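Long-range contacts in serine-rich Repeat Adhesion Glycoprotein (Srr1) (Streptococcus agalactiae, PDB 4MBO), which binds fibrinogen as a surface adhesin of the bacterium, probably through the Ig-like beta domains of its binding region: residues N46-I51 against K117-M122; D58-K63 against A143-Q148; I73-K78 against I177-D182; K170-S175 against I193-K198; G197-F202 against I278-S283. All coordinates share one frame; numbering follows the deposited sequence.

Contact 1 (N46-I51 against K117-M122)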
# COMPACT_ATOMS: atom_id res chain seq x y z
N ASN A 46 -13.88 9.96 -11.18
CA ASN A 46 -15.24 10.41 -11.06
C ASN A 46 -16.08 9.92 -12.22
O ASN A 46 -15.57 9.70 -13.34
CB ASN A 46 -15.35 11.91 -10.93
CG ASN A 46 -15.11 12.61 -12.21
OD1 ASN A 46 -13.99 12.84 -12.60
ND2 ASN A 46 -16.20 13.03 -12.88
N PHE A 47 -17.35 9.68 -11.96
CA PHE A 47 -18.28 9.26 -12.99
C PHE A 47 -19.67 9.73 -12.64
O PHE A 47 -19.97 10.04 -11.49
CB PHE A 47 -18.22 7.73 -13.24
CG PHE A 47 -18.54 6.89 -12.04
CD1 PHE A 47 -19.85 6.52 -11.76
CD2 PHE A 47 -17.51 6.43 -11.23
CE1 PHE A 47 -20.13 5.73 -10.65
CE2 PHE A 47 -17.80 5.64 -10.13
CZ PHE A 47 -19.10 5.31 -9.85
N ALA A 48 -20.54 9.76 -13.66
CA ALA A 48 -21.91 10.18 -13.45
C ALA A 48 -22.74 9.65 -14.61
O ALA A 48 -22.21 9.37 -15.70
CB ALA A 48 -22.00 11.69 -13.40
N PHE A 49 -24.03 9.52 -14.37
CA PHE A 49 -24.99 9.08 -15.39
C PHE A 49 -26.42 9.28 -14.87
O PHE A 49 -26.63 9.63 -13.71
CB PHE A 49 -24.78 7.59 -15.75
CG PHE A 49 -24.95 6.65 -14.59
CD1 PHE A 49 -26.19 6.14 -14.24
CD2 PHE A 49 -23.83 6.26 -13.85
CE1 PHE A 49 -26.35 5.28 -13.16
CE2 PHE A 49 -23.99 5.42 -12.76
CZ PHE A 49 -25.24 4.92 -12.42
N SER A 50 -27.37 9.08 -15.77
CA SER A 50 -28.77 9.02 -15.45
C SER A 50 -29.31 7.66 -15.87
O SER A 50 -28.78 7.02 -16.79
CB SER A 50 -29.56 10.09 -16.22
OG SER A 50 -29.21 11.36 -15.75
N ILE A 51 -30.39 7.23 -15.21
CA ILE A 51 -31.05 5.97 -15.57
C ILE A 51 -32.56 6.13 -15.26
O ILE A 51 -32.93 6.61 -14.18
CB ILE A 51 -30.38 4.74 -14.90
CG1 ILE A 51 -31.00 3.45 -15.44
CG2 ILE A 51 -30.47 4.78 -13.38
CD1 ILE A 51 -30.16 2.23 -15.16
N LYS A 117 -30.40 10.03 -10.87
CA LYS A 117 -29.10 10.62 -11.19
C LYS A 117 -28.06 10.03 -10.26
O LYS A 117 -28.30 9.92 -9.06
CB LYS A 117 -29.16 12.12 -11.00
CG LYS A 117 -30.03 12.76 -12.06
CD LYS A 117 -29.87 14.26 -12.08
CE LYS A 117 -30.39 14.89 -10.81
NZ LYS A 117 -31.84 14.63 -10.59
N ALA A 118 -26.92 9.66 -10.81
CA ALA A 118 -25.85 9.10 -10.02
C ALA A 118 -24.59 9.92 -10.28
O ALA A 118 -24.32 10.31 -11.40
CB ALA A 118 -25.62 7.63 -10.39
N ARG A 119 -23.81 10.18 -9.23
CA ARG A 119 -22.59 10.94 -9.39
C ARG A 119 -21.66 10.50 -8.27
O ARG A 119 -22.05 10.51 -7.11
CB ARG A 119 -22.86 12.45 -9.28
CG ARG A 119 -21.67 13.35 -9.56
CD ARG A 119 -22.07 14.82 -9.74
NE ARG A 119 -23.05 14.93 -10.83
CZ ARG A 119 -22.73 14.96 -12.12
NH1 ARG A 119 -21.45 15.00 -12.50
NH2 ARG A 119 -23.69 14.94 -13.02
N VAL A 120 -20.43 10.15 -8.63
CA VAL A 120 -19.46 9.66 -7.68
C VAL A 120 -18.05 10.20 -7.94
O VAL A 120 -17.64 10.36 -9.11
CB VAL A 120 -19.37 8.11 -7.79
CG1 VAL A 120 -18.26 7.53 -6.90
CG2 VAL A 120 -20.71 7.47 -7.44
N ASN A 121 -17.37 10.52 -6.83
CA ASN A 121 -15.97 10.88 -6.79
C ASN A 121 -15.33 9.94 -5.79
O ASN A 121 -15.91 9.65 -4.73
CB ASN A 121 -15.75 12.30 -6.29
CG ASN A 121 -16.23 13.35 -7.26
OD1 ASN A 121 -15.73 13.47 -8.38
ND2 ASN A 121 -17.16 14.15 -6.80
N MET A 122 -14.16 9.39 -6.11
CA MET A 122 -13.45 8.59 -5.12
C MET A 122 -11.96 8.52 -5.46
O MET A 122 -11.56 8.66 -6.63
CB MET A 122 -13.99 7.17 -5.08
CG MET A 122 -13.53 6.35 -6.24
SD MET A 122 -14.09 4.63 -6.18
CE MET A 122 -15.75 4.94 -6.60

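Contact 2 (D58-K63 against A143-Q148)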
# COMPACT_ATOMS: atom_id res chain seq x y z
N ASP A 58 -30.40 -5.19 -9.34
CA ASP A 58 -29.70 -4.99 -10.61
C ASP A 58 -28.37 -4.35 -10.28
O ASP A 58 -28.21 -3.73 -9.22
CB ASP A 58 -30.43 -4.04 -11.56
CG ASP A 58 -31.66 -4.61 -12.13
OD1 ASP A 58 -31.87 -5.86 -12.05
OD2 ASP A 58 -32.42 -3.77 -12.68
N VAL A 59 -27.43 -4.49 -11.20
CA VAL A 59 -26.09 -3.99 -10.97
C VAL A 59 -25.57 -3.16 -12.12
O VAL A 59 -26.12 -3.20 -13.23
CB VAL A 59 -25.07 -5.14 -10.73
CG1 VAL A 59 -25.46 -5.98 -9.51
CG2 VAL A 59 -24.94 -6.03 -11.95
N PHE A 60 -24.53 -2.37 -11.86
CA PHE A 60 -23.75 -1.74 -12.93
C PHE A 60 -22.31 -1.84 -12.48
O PHE A 60 -22.03 -2.01 -11.29
CB PHE A 60 -24.19 -0.32 -13.31
CG PHE A 60 -23.90 0.73 -12.29
CD1 PHE A 60 -22.68 1.42 -12.31
CD2 PHE A 60 -24.82 1.03 -11.31
CE1 PHE A 60 -22.42 2.40 -11.38
CE2 PHE A 60 -24.54 2.01 -10.36
CZ PHE A 60 -23.33 2.69 -10.40
N THR A 61 -21.38 -1.78 -13.45
CA THR A 61 -19.99 -2.05 -13.17
C THR A 61 -19.08 -0.97 -13.70
O THR A 61 -19.13 -0.65 -14.90
CB THR A 61 -19.61 -3.42 -13.79
OG1 THR A 61 -20.57 -4.42 -13.36
CG2 THR A 61 -18.23 -3.87 -13.40
N VAL A 62 -18.22 -0.45 -12.84
CA VAL A 62 -17.13 0.45 -13.26
C VAL A 62 -15.86 -0.40 -13.32
O VAL A 62 -15.45 -0.98 -12.32
CB VAL A 62 -16.96 1.63 -12.31
CG1 VAL A 62 -15.78 2.49 -12.70
CG2 VAL A 62 -18.24 2.44 -12.26
N LYS A 63 -15.27 -0.50 -14.49
CA LYS A 63 -14.10 -1.35 -14.70
C LYS A 63 -12.82 -0.55 -14.58
O LYS A 63 -12.69 0.48 -15.22
CB LYS A 63 -14.19 -2.02 -16.05
CG LYS A 63 -15.49 -2.78 -16.27
CD LYS A 63 -15.51 -3.27 -17.71
CE LYS A 63 -16.80 -3.92 -18.11
NZ LYS A 63 -16.58 -4.43 -19.50
N ALA A 143 -10.23 3.54 -16.77
CA ALA A 143 -11.48 3.16 -16.16
C ALA A 143 -12.55 3.24 -17.22
O ALA A 143 -12.59 4.18 -18.00
CB ALA A 143 -11.82 4.07 -14.99
N THR A 144 -13.48 2.29 -17.18
CA THR A 144 -14.56 2.19 -18.15
C THR A 144 -15.92 2.07 -17.48
O THR A 144 -16.08 1.35 -16.51
CB THR A 144 -14.37 0.94 -19.02
OG1 THR A 144 -13.16 1.08 -19.79
CG2 THR A 144 -15.50 0.72 -19.99
N LEU A 145 -16.91 2.78 -18.02
CA LEU A 145 -18.28 2.63 -17.58
C LEU A 145 -19.10 2.56 -18.87
O LEU A 145 -19.23 3.54 -19.59
CB LEU A 145 -18.73 3.79 -16.66
CG LEU A 145 -20.20 3.72 -16.22
CD1 LEU A 145 -20.60 2.41 -15.57
CD2 LEU A 145 -20.45 4.85 -15.25
N ASN A 146 -19.62 1.37 -19.15
CA ASN A 146 -20.33 1.09 -20.40
C ASN A 146 -19.38 1.42 -21.56
O ASN A 146 -18.26 0.92 -21.62
CB ASN A 146 -21.65 1.84 -20.49
CG ASN A 146 -22.55 1.34 -21.64
OD1 ASN A 146 -22.51 0.15 -22.00
ND2 ASN A 146 -23.36 2.22 -22.18
N ASN A 147 -19.81 2.30 -22.44
CA ASN A 147 -19.01 2.65 -23.62
C ASN A 147 -18.11 3.87 -23.44
O ASN A 147 -17.49 4.32 -24.40
CB ASN A 147 -19.96 2.86 -24.82
CG ASN A 147 -20.68 1.59 -25.23
OD1 ASN A 147 -21.87 1.61 -25.60
ND2 ASN A 147 -19.99 0.46 -25.12
N GLN A 148 -18.02 4.40 -22.22
CA GLN A 148 -17.17 5.56 -21.97
C GLN A 148 -15.94 5.15 -21.21
O GLN A 148 -16.03 4.37 -20.26
CB GLN A 148 -17.91 6.60 -21.15
CG GLN A 148 -19.19 7.09 -21.81
CD GLN A 148 -19.05 7.61 -23.24
OE1 GLN A 148 -19.89 7.30 -24.10
NE2 GLN A 148 -18.00 8.33 -23.50
O HOH W 1 -19.37 -0.90 -17.56
O HOH W 2 -17.73 -1.81 -21.19

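Contact 3 (I73-K78 against I177-D182)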
# COMPACT_ATOMS: atom_id res chain seq x y z
N ILE A 73 -3.11 1.43 0.67
CA ILE A 73 -2.59 0.48 1.68
C ILE A 73 -3.71 -0.19 2.49
O ILE A 73 -3.45 -1.00 3.36
CB ILE A 73 -1.54 1.08 2.63
CG1 ILE A 73 -2.13 2.19 3.54
CG2 ILE A 73 -0.36 1.61 1.82
CD1 ILE A 73 -1.18 2.63 4.62
N GLY A 74 -4.95 0.12 2.16
CA GLY A 74 -6.07 -0.42 2.89
C GLY A 74 -6.55 -1.78 2.47
O GLY A 74 -6.13 -2.33 1.47
N THR A 75 -7.50 -2.31 3.24
CA THR A 75 -8.07 -3.64 3.00
C THR A 75 -9.58 -3.62 2.79
O THR A 75 -10.16 -4.65 2.57
CB THR A 75 -7.79 -4.59 4.16
OG1 THR A 75 -8.49 -4.17 5.33
CG2 THR A 75 -6.29 -4.69 4.47
N ILE A 76 -10.20 -2.46 2.83
CA ILE A 76 -11.66 -2.37 2.68
C ILE A 76 -12.07 -2.66 1.24
O ILE A 76 -11.44 -2.13 0.28
CB ILE A 76 -12.16 -0.96 3.04
CG1 ILE A 76 -11.78 -0.63 4.47
CG2 ILE A 76 -13.68 -0.86 2.88
CD1 ILE A 76 -12.10 0.79 4.88
N LEU A 77 -13.09 -3.51 1.08
CA LEU A 77 -13.62 -3.81 -0.27
C LEU A 77 -14.78 -2.90 -0.64
O LEU A 77 -14.97 -2.58 -1.82
CB LEU A 77 -14.06 -5.26 -0.35
CG LEU A 77 -12.95 -6.28 -0.18
CD1 LEU A 77 -13.57 -7.67 -0.17
CD2 LEU A 77 -11.89 -6.14 -1.24
N LYS A 78 -15.56 -2.49 0.34
CA LYS A 78 -16.68 -1.60 0.09
C LYS A 78 -16.15 -0.30 -0.48
O LYS A 78 -14.98 0.05 -0.31
CB LYS A 78 -17.41 -1.31 1.41
CG LYS A 78 -17.84 -2.59 2.12
CD LYS A 78 -19.20 -3.08 1.68
CE LYS A 78 -20.28 -2.52 2.60
NZ LYS A 78 -20.18 -3.08 3.97
N ILE A 177 5.01 1.50 6.12
CA ILE A 177 3.76 1.01 6.59
C ILE A 177 3.05 0.69 5.29
O ILE A 177 2.74 1.59 4.47
CB ILE A 177 2.99 2.07 7.39
CG1 ILE A 177 3.77 2.38 8.66
CG2 ILE A 177 1.60 1.57 7.65
CD1 ILE A 177 3.19 3.47 9.54
N MET A 178 2.87 -0.60 5.02
CA MET A 178 2.33 -0.99 3.73
C MET A 178 0.96 -1.63 3.75
O MET A 178 0.44 -2.03 2.71
CB MET A 178 3.35 -1.86 2.97
CG MET A 178 3.96 -2.98 3.78
SD MET A 178 2.77 -4.13 4.41
CE MET A 178 2.15 -4.86 2.85
N LYS A 179 0.35 -1.69 4.93
CA LYS A 179 -1.00 -2.26 5.05
C LYS A 179 -1.67 -1.77 6.30
O LYS A 179 -1.05 -1.73 7.38
CB LYS A 179 -0.96 -3.78 5.10
CG LYS A 179 -2.29 -4.48 4.81
CD LYS A 179 -2.79 -4.29 3.38
CE LYS A 179 -1.74 -4.69 2.33
NZ LYS A 179 -2.33 -4.82 0.97
N LEU A 180 -2.93 -1.40 6.15
CA LEU A 180 -3.81 -1.08 7.27
C LEU A 180 -5.02 -1.99 7.14
O LEU A 180 -5.77 -1.89 6.18
CB LEU A 180 -4.23 0.38 7.24
CG LEU A 180 -3.15 1.45 7.39
CD1 LEU A 180 -3.77 2.84 7.20
CD2 LEU A 180 -2.39 1.34 8.71
N ASP A 181 -5.21 -2.90 8.09
CA ASP A 181 -6.32 -3.87 8.03
C ASP A 181 -7.49 -3.30 8.79
O ASP A 181 -7.41 -3.07 10.01
CB ASP A 181 -5.87 -5.20 8.60
CG ASP A 181 -6.89 -6.31 8.39
OD1 ASP A 181 -8.11 -6.04 8.53
OD2 ASP A 181 -6.44 -7.44 8.09
N ASP A 182 -8.59 -3.10 8.05
CA ASP A 182 -9.81 -2.50 8.57
C ASP A 182 -10.50 -3.33 9.64
O ASP A 182 -10.91 -2.81 10.68
CB ASP A 182 -10.81 -2.25 7.43
CG ASP A 182 -11.28 -3.54 6.74
OD1 ASP A 182 -10.47 -4.47 6.55
OD2 ASP A 182 -12.47 -3.62 6.37
O HOH W 3 -3.70 -2.54 0.11
O HOH W 4 -8.52 -0.62 5.54

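Contact 4 (K170-S175 against I193-K198)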
# COMPACT_ATOMS: atom_id res chain seq x y z
N LYS A 170 29.26 0.46 6.46
CA LYS A 170 28.52 0.36 5.22
C LYS A 170 27.18 -0.27 5.60
O LYS A 170 27.14 -1.43 6.06
CB LYS A 170 29.25 -0.52 4.20
CG LYS A 170 30.72 -0.15 4.08
CD LYS A 170 31.49 -1.13 3.19
CE LYS A 170 32.96 -0.77 3.10
NZ LYS A 170 33.19 0.56 2.50
N THR A 171 26.12 0.50 5.45
CA THR A 171 24.80 0.03 5.81
C THR A 171 23.76 0.61 4.86
O THR A 171 24.00 1.61 4.20
CB THR A 171 24.42 0.43 7.26
OG1 THR A 171 24.49 1.86 7.40
CG2 THR A 171 25.33 -0.18 8.30
N ASN A 172 22.61 -0.05 4.77
CA ASN A 172 21.48 0.49 4.03
C ASN A 172 20.19 -0.16 4.51
O ASN A 172 20.18 -1.31 4.85
CB ASN A 172 21.62 0.42 2.50
CG ASN A 172 21.57 -0.99 1.93
OD1 ASN A 172 20.53 -1.40 1.45
ND2 ASN A 172 22.70 -1.70 1.98
N VAL A 173 19.10 0.62 4.55
CA VAL A 173 17.84 0.18 5.12
C VAL A 173 16.68 1.00 4.57
O VAL A 173 16.85 2.16 4.13
CB VAL A 173 17.91 0.33 6.69
CG1 VAL A 173 17.87 1.81 7.08
CG2 VAL A 173 16.81 -0.44 7.41
N ARG A 174 15.49 0.41 4.62
CA ARG A 174 14.25 1.11 4.23
C ARG A 174 13.09 0.49 4.96
O ARG A 174 13.12 -0.70 5.26
CB ARG A 174 14.05 1.08 2.71
CG ARG A 174 12.83 1.84 2.24
CD ARG A 174 12.77 1.96 0.72
NE ARG A 174 12.85 0.65 0.08
CZ ARG A 174 12.86 0.46 -1.24
NH1 ARG A 174 12.77 1.50 -2.07
NH2 ARG A 174 12.98 -0.77 -1.74
N SER A 175 12.06 1.26 5.29
CA SER A 175 10.88 0.71 5.92
C SER A 175 9.63 1.36 5.38
O SER A 175 9.74 2.38 4.75
CB SER A 175 10.96 0.86 7.42
OG SER A 175 10.94 2.25 7.76
N ILE A 193 16.27 -4.87 5.20
CA ILE A 193 17.65 -4.76 5.63
C ILE A 193 18.49 -5.14 4.40
O ILE A 193 18.35 -6.22 3.84
CB ILE A 193 17.94 -5.68 6.82
CG1 ILE A 193 17.20 -5.17 8.08
CG2 ILE A 193 19.42 -5.84 7.11
CD1 ILE A 193 15.86 -5.79 8.27
N ASN A 194 19.36 -4.23 3.97
CA ASN A 194 20.13 -4.39 2.74
C ASN A 194 19.26 -4.46 1.48
O ASN A 194 19.46 -5.31 0.62
CB ASN A 194 21.09 -5.60 2.79
CG ASN A 194 22.18 -5.53 1.70
OD1 ASN A 194 22.44 -4.48 1.11
ND2 ASN A 194 22.80 -6.67 1.44
N PRO A 195 18.32 -3.52 1.34
CA PRO A 195 17.53 -3.53 0.10
C PRO A 195 18.36 -3.26 -1.18
O PRO A 195 17.93 -3.62 -2.30
CB PRO A 195 16.52 -2.39 0.32
CG PRO A 195 17.14 -1.50 1.31
CD PRO A 195 17.88 -2.45 2.25
N GLU A 196 19.49 -2.59 -1.03
CA GLU A 196 20.36 -2.27 -2.17
C GLU A 196 21.21 -3.46 -2.66
O GLU A 196 21.82 -3.40 -3.73
CB GLU A 196 21.29 -1.10 -1.80
CG GLU A 196 20.57 0.18 -1.44
CD GLU A 196 20.13 0.95 -2.66
OE1 GLU A 196 21.03 1.48 -3.35
OE2 GLU A 196 18.91 1.03 -2.92
N GLY A 197 21.29 -4.52 -1.87
CA GLY A 197 22.11 -5.67 -2.25
C GLY A 197 23.58 -5.29 -2.34
O GLY A 197 24.23 -5.55 -3.36
N LYS A 198 24.08 -4.68 -1.27
CA LYS A 198 25.48 -4.25 -1.16
C LYS A 198 26.11 -4.96 0.03
O LYS A 198 25.42 -5.54 0.86
CB LYS A 198 25.57 -2.75 -0.88
CG LYS A 198 24.82 -1.83 -1.83
CD LYS A 198 24.87 -0.37 -1.37
CE LYS A 198 26.30 0.17 -1.30
NZ LYS A 198 26.40 1.64 -1.04

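Contact 5 (G197-F202 against I278-S283)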
# COMPACT_ATOMS: atom_id res chain seq x y z
N GLY A 197 21.29 -4.52 -1.87
CA GLY A 197 22.11 -5.67 -2.25
C GLY A 197 23.58 -5.29 -2.34
O GLY A 197 24.23 -5.55 -3.36
N LYS A 198 24.08 -4.68 -1.27
CA LYS A 198 25.48 -4.25 -1.16
C LYS A 198 26.11 -4.96 0.03
O LYS A 198 25.42 -5.54 0.86
CB LYS A 198 25.57 -2.75 -0.88
CG LYS A 198 24.82 -1.83 -1.83
CD LYS A 198 24.87 -0.37 -1.37
CE LYS A 198 26.30 0.17 -1.30
NZ LYS A 198 26.40 1.64 -1.04
N GLU A 199 27.43 -4.93 0.13
CA GLU A 199 28.05 -5.43 1.34
C GLU A 199 27.66 -4.48 2.48
O GLU A 199 27.65 -3.25 2.29
CB GLU A 199 29.56 -5.46 1.22
CG GLU A 199 30.07 -6.48 0.21
CD GLU A 199 29.75 -7.93 0.60
OE1 GLU A 199 29.78 -8.22 1.82
OE2 GLU A 199 29.49 -8.79 -0.30
N MET A 200 27.32 -5.04 3.63
CA MET A 200 27.09 -4.26 4.85
C MET A 200 28.20 -4.67 5.81
O MET A 200 28.56 -5.83 5.88
CB MET A 200 25.70 -4.45 5.46
CG MET A 200 24.60 -4.12 4.46
SD MET A 200 23.07 -3.57 5.24
CE MET A 200 22.88 -4.88 6.41
N TYR A 201 28.73 -3.70 6.53
CA TYR A 201 29.90 -3.92 7.33
C TYR A 201 30.12 -2.89 8.43
O TYR A 201 29.91 -1.69 8.21
CB TYR A 201 31.09 -3.85 6.37
CG TYR A 201 32.50 -3.77 6.93
CD1 TYR A 201 33.13 -4.91 7.43
CD2 TYR A 201 33.25 -2.60 6.83
CE1 TYR A 201 34.44 -4.87 7.89
CE2 TYR A 201 34.57 -2.55 7.29
CZ TYR A 201 35.15 -3.69 7.81
OH TYR A 201 36.45 -3.65 8.25
N PHE A 202 30.56 -3.39 9.57
CA PHE A 202 31.07 -2.58 10.67
C PHE A 202 32.48 -3.09 10.93
O PHE A 202 32.67 -4.29 11.18
CB PHE A 202 30.32 -2.76 12.01
CG PHE A 202 28.98 -2.08 12.10
CD1 PHE A 202 28.58 -1.08 11.23
CD2 PHE A 202 28.15 -2.37 13.18
CE1 PHE A 202 27.37 -0.45 11.37
CE2 PHE A 202 26.95 -1.71 13.36
CZ PHE A 202 26.54 -0.75 12.44
N ILE A 278 27.34 -8.52 6.44
CA ILE A 278 26.24 -9.16 5.72
C ILE A 278 26.62 -9.01 4.26
O ILE A 278 26.95 -7.91 3.79
CB ILE A 278 24.88 -8.53 6.06
CG1 ILE A 278 24.49 -8.91 7.51
CG2 ILE A 278 23.81 -8.99 5.06
CD1 ILE A 278 23.26 -8.23 8.05
N SER A 279 26.61 -10.12 3.53
CA SER A 279 27.03 -10.07 2.14
C SER A 279 26.03 -9.39 1.22
O SER A 279 24.85 -9.24 1.53
CB SER A 279 27.38 -11.46 1.61
OG SER A 279 26.24 -12.27 1.50
N SER A 280 26.51 -9.03 0.04
CA SER A 280 25.68 -8.33 -0.95
C SER A 280 24.46 -9.12 -1.37
O SER A 280 23.46 -8.51 -1.73
CB SER A 280 26.50 -7.94 -2.17
OG SER A 280 27.02 -9.09 -2.80
N THR A 281 24.55 -10.44 -1.34
CA THR A 281 23.46 -11.32 -1.76
C THR A 281 22.51 -11.73 -0.65
O THR A 281 21.59 -12.53 -0.87
CB THR A 281 24.04 -12.59 -2.43
OG1 THR A 281 25.03 -13.15 -1.58
CG2 THR A 281 24.69 -12.21 -3.74
N THR A 282 22.68 -11.15 0.53
CA THR A 282 21.80 -11.43 1.64
C THR A 282 21.04 -10.18 2.04
O THR A 282 21.66 -9.16 2.41
CB THR A 282 22.59 -11.88 2.87
OG1 THR A 282 23.23 -13.13 2.58
CG2 THR A 282 21.71 -12.05 4.08
N SER A 283 19.71 -10.26 1.97
CA SER A 283 18.84 -9.20 2.47
C SER A 283 17.84 -9.83 3.44
O SER A 283 17.55 -11.04 3.36
CB SER A 283 18.09 -8.50 1.34
OG SER A 283 19.00 -7.88 0.42

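Contact 1 (N46-I51 against K117-M122)
Lys117 pairs with Ser50 in the antiparallel ladder, its aliphatic CG beside the hydroxyl. Next comes Ala118, bonded to Phe49 in both directions: Ala118 N reaches Phe49 O at 2.9 Å, and Ala118 O accepts from Phe49 N at 3.1 Å. Its methyl sits over one face of the Phe49 ring, CB to CZ 3.4 Å, a CH-pi contact displaced toward the ring's rim. On the reverse side of the sheet Arg119 bends at chi3 (-57°) and lays a face of its guanidinium over the methyl of Ala48, with NH1 3.5 Å from CB. Val120 repeats the pattern of Ala118, trading two backbone bonds with Phe47 and setting its CB 3.8 Å from the centroid of the Phe47 ring. Asn121 lies alongside Asn46, OD1 against CB, while the Asn46 amide oxygen accepts from Lys25. Finally, the Met122 methyl CE comes to the edge of the Phe47 ring. The strands 43-51 and 116-126 are central neighbours in a four-stranded sheet of the Ig-like domain. One face therefore carries aromatic rings covered by aliphatic groups, as suits a sandwich interior, whereas the face of Asn46, Ala48, Arg119 and Asn121 is mostly polar.

Contact 2 (D58-K63 against A143-Q148)
Lys63 and Thr144 form the hydrogen-bonded pair that joins the two strands. Lys63 N donates to Thr144 O at 2.9 Å, and Thr144 N returns a bond to Lys63 O at 2.8 Å; both donors lie in the plane of the carbonyl they meet. A CA-H...O contact from Ala143 CA to the same Lys63 O, 3.1 Å, adds to the grip on that oxygen. Beyond this pair the strands diverge, and water takes over: one molecule donates to Thr61 O and accepts from Asn146 N, bridging the backbones where direct bonding has ended. A second water donates to Asn146 O and has a weak, 3.3 Å link to Lys63 NZ, at the end of an extended lysine chain. Strands 59-64 and 139-145 are neighbours in the larger sheet of the Ig-like domain, and the type II' turn from Leu145 to Gln148 leads directly into strand 148-157, closing a tight beta hairpin. Apolar packing is centred on Leu145. It sends CD1 in among Phe60, Thr61 and Val62, its CG placed trans to the backbone N (chi1 177°): CD1 lies 4.0 Å from Phe60 CD1, oblique to that ring, and 4.1 Å from Val62 CG2. Phe47 and Phe49 of strand 43-51 also pack on Leu145, and Phe60 meets the Phe49 ring edge-to-face, joining this side to the facing sheet.

Contact 3 (I73-K78 against I177-D182)
Ile73 to Ile76 run almost parallel to segment 177-182, their end-to-end directions 4° apart, and Leu180 N donates to Ile73 O at 2.9 Å from a position tilted 34° off the carbonyl plane. The same oxygen receives Lys179 CA in a CA-H...O contact of 3.2 Å. Ile73 packs its CD1 against the branch point of Leu180, 3.6 Å from CG, and more loosely against CG2 of Ile177. The bends of Lys179 at chi2 and chi3 fold its chain back, carrying CD close to Ile73 O and to the methyl CG2 of Thr75; its NZ forms a salt bridge with Asp245. Thr75 directs this methyl to Leu180 O, at 3.3 Å. Asp182 is modelled in two conformers; in one, OD1 accepts a doubtful, implausibly short hydrogen bond from the Thr75 hydroxyl, and CB lies against Ile76 CG1. Two waters add bridges, one between Gly74 O and Lys179 NZ, the other between Thr75 N and Leu180 O. The contact thus joins a loop of the Ig-like domain to a strand of the fibrinogen-binding adhesin domain. Its chemistry is mixed, an isoleucine-leucine patch beside a direct backbone bond and water bridges, so apolar packing and polar links both hold the two domains together here.

Contact 4 (K170-S175 against I193-K198)
Asn172 reaches into the bend of segment 193-198 and uses both ends of its amide. Its OD1 accepts from Glu196 N at 2.9 Å in a nearly straight bond (167° at the hydrogen), although the donor is tilted from the carbonyl plane. Its ND2 donates to Asn194 OD1, also at 2.9 Å, with the acceptor lying in the plane of the Asn172 amide. The two amide planes stand 69° apart. CG placed between the backbone N and the carbonyl carbon, chi1 69°, puts the Asn172 amide across the turn, where Pro195 CD comes within 3.0 Å of OD1 and Glu196 CG packs beside it. Backbone pairing adds Asn194 N to Asn172 O, 3.2 Å. In the next shell, Asn194 OD1 takes a second bond on a lone pair, from Lys198 N, while its ND2 donates to Thr282 O. The type I turn from Asn194 to Gly197 lies in the break within strand 186-202, partner of 169-181 in the hairpin. Arg174, near Pro195, is turned to Asn159, Asp242 and Gln192. Both amide ends of Asn172 are therefore engaged, which fixes which way round the group sits and ties the turn to the regular strand.

Contact 5 (G197-F202 against I278-S283)
Met200 and Ile278 make the tight part of the contact, an antiparallel hydrogen-bonded pair. Met200 N donates to Ile278 O at 2.9 Å, almost straight at 176° and in the carbonyl plane; the return bond, Ile278 N to Met200 O, is 3.0 Å long and its donor is tilted 34° from the plane. The two side chains lie side by side and point the same way, and the bend of Met200 at chi3 (-51°) brings the methyl CE to 3.7 Å from Ile278 CD1. Both residues are buried. Glu199 lies on the solvent-exposed side, where a single hydrogen bond and approaches of CA atoms to oxygens replace close packing. Bent at chi2, it turns its carboxylate over the start of the type I turn Ser279-Thr282: OE2 accepts from Ser280 N at 3.0 Å, the donor standing well above the carboxylate plane, and OE1 lies 3.3 Å from Ser279 CA. Around the bend, Lys198 O meets Ser280 CA in a CA-H...O contact of 3.3 Å, and Gly197 CA approaches Ser280 O at 3.2 Å. Beyond the turn, Ser283 OG is hydrogen-bonded to Asn194 O. Strand 186-202 here lies between strand 169-181, where the backbone of Tyr201 is hydrogen-bonded to that of Lys170, and the short strand 277-278; Met200 also packs on Asn172 and Ile193, and Phe202 on Val169 and Thr171.

In the fold
Contacts 1 and 2 belong to the two facing sheets of the Ig-like domain and share its core: their centres are 11 Å apart, and Phe47 CZ meets Val62 CG2 at 3.8 Å. Contacts 4 and 5 lie in the adhesin domain on the opposite side of the chain's centre, 8 Å apart between centres, sharing Gly197 and Lys198. Contact 3 comes between these pairs, its centre about 25 Å from the centre of contact 1 and 26 Å from that of contact 4, and uses the same strand 169-181 as contact 4. Bound calcium ions lie about 6 Å from the side chains of Lys63 in contact 2 and Arg174 in contact 4.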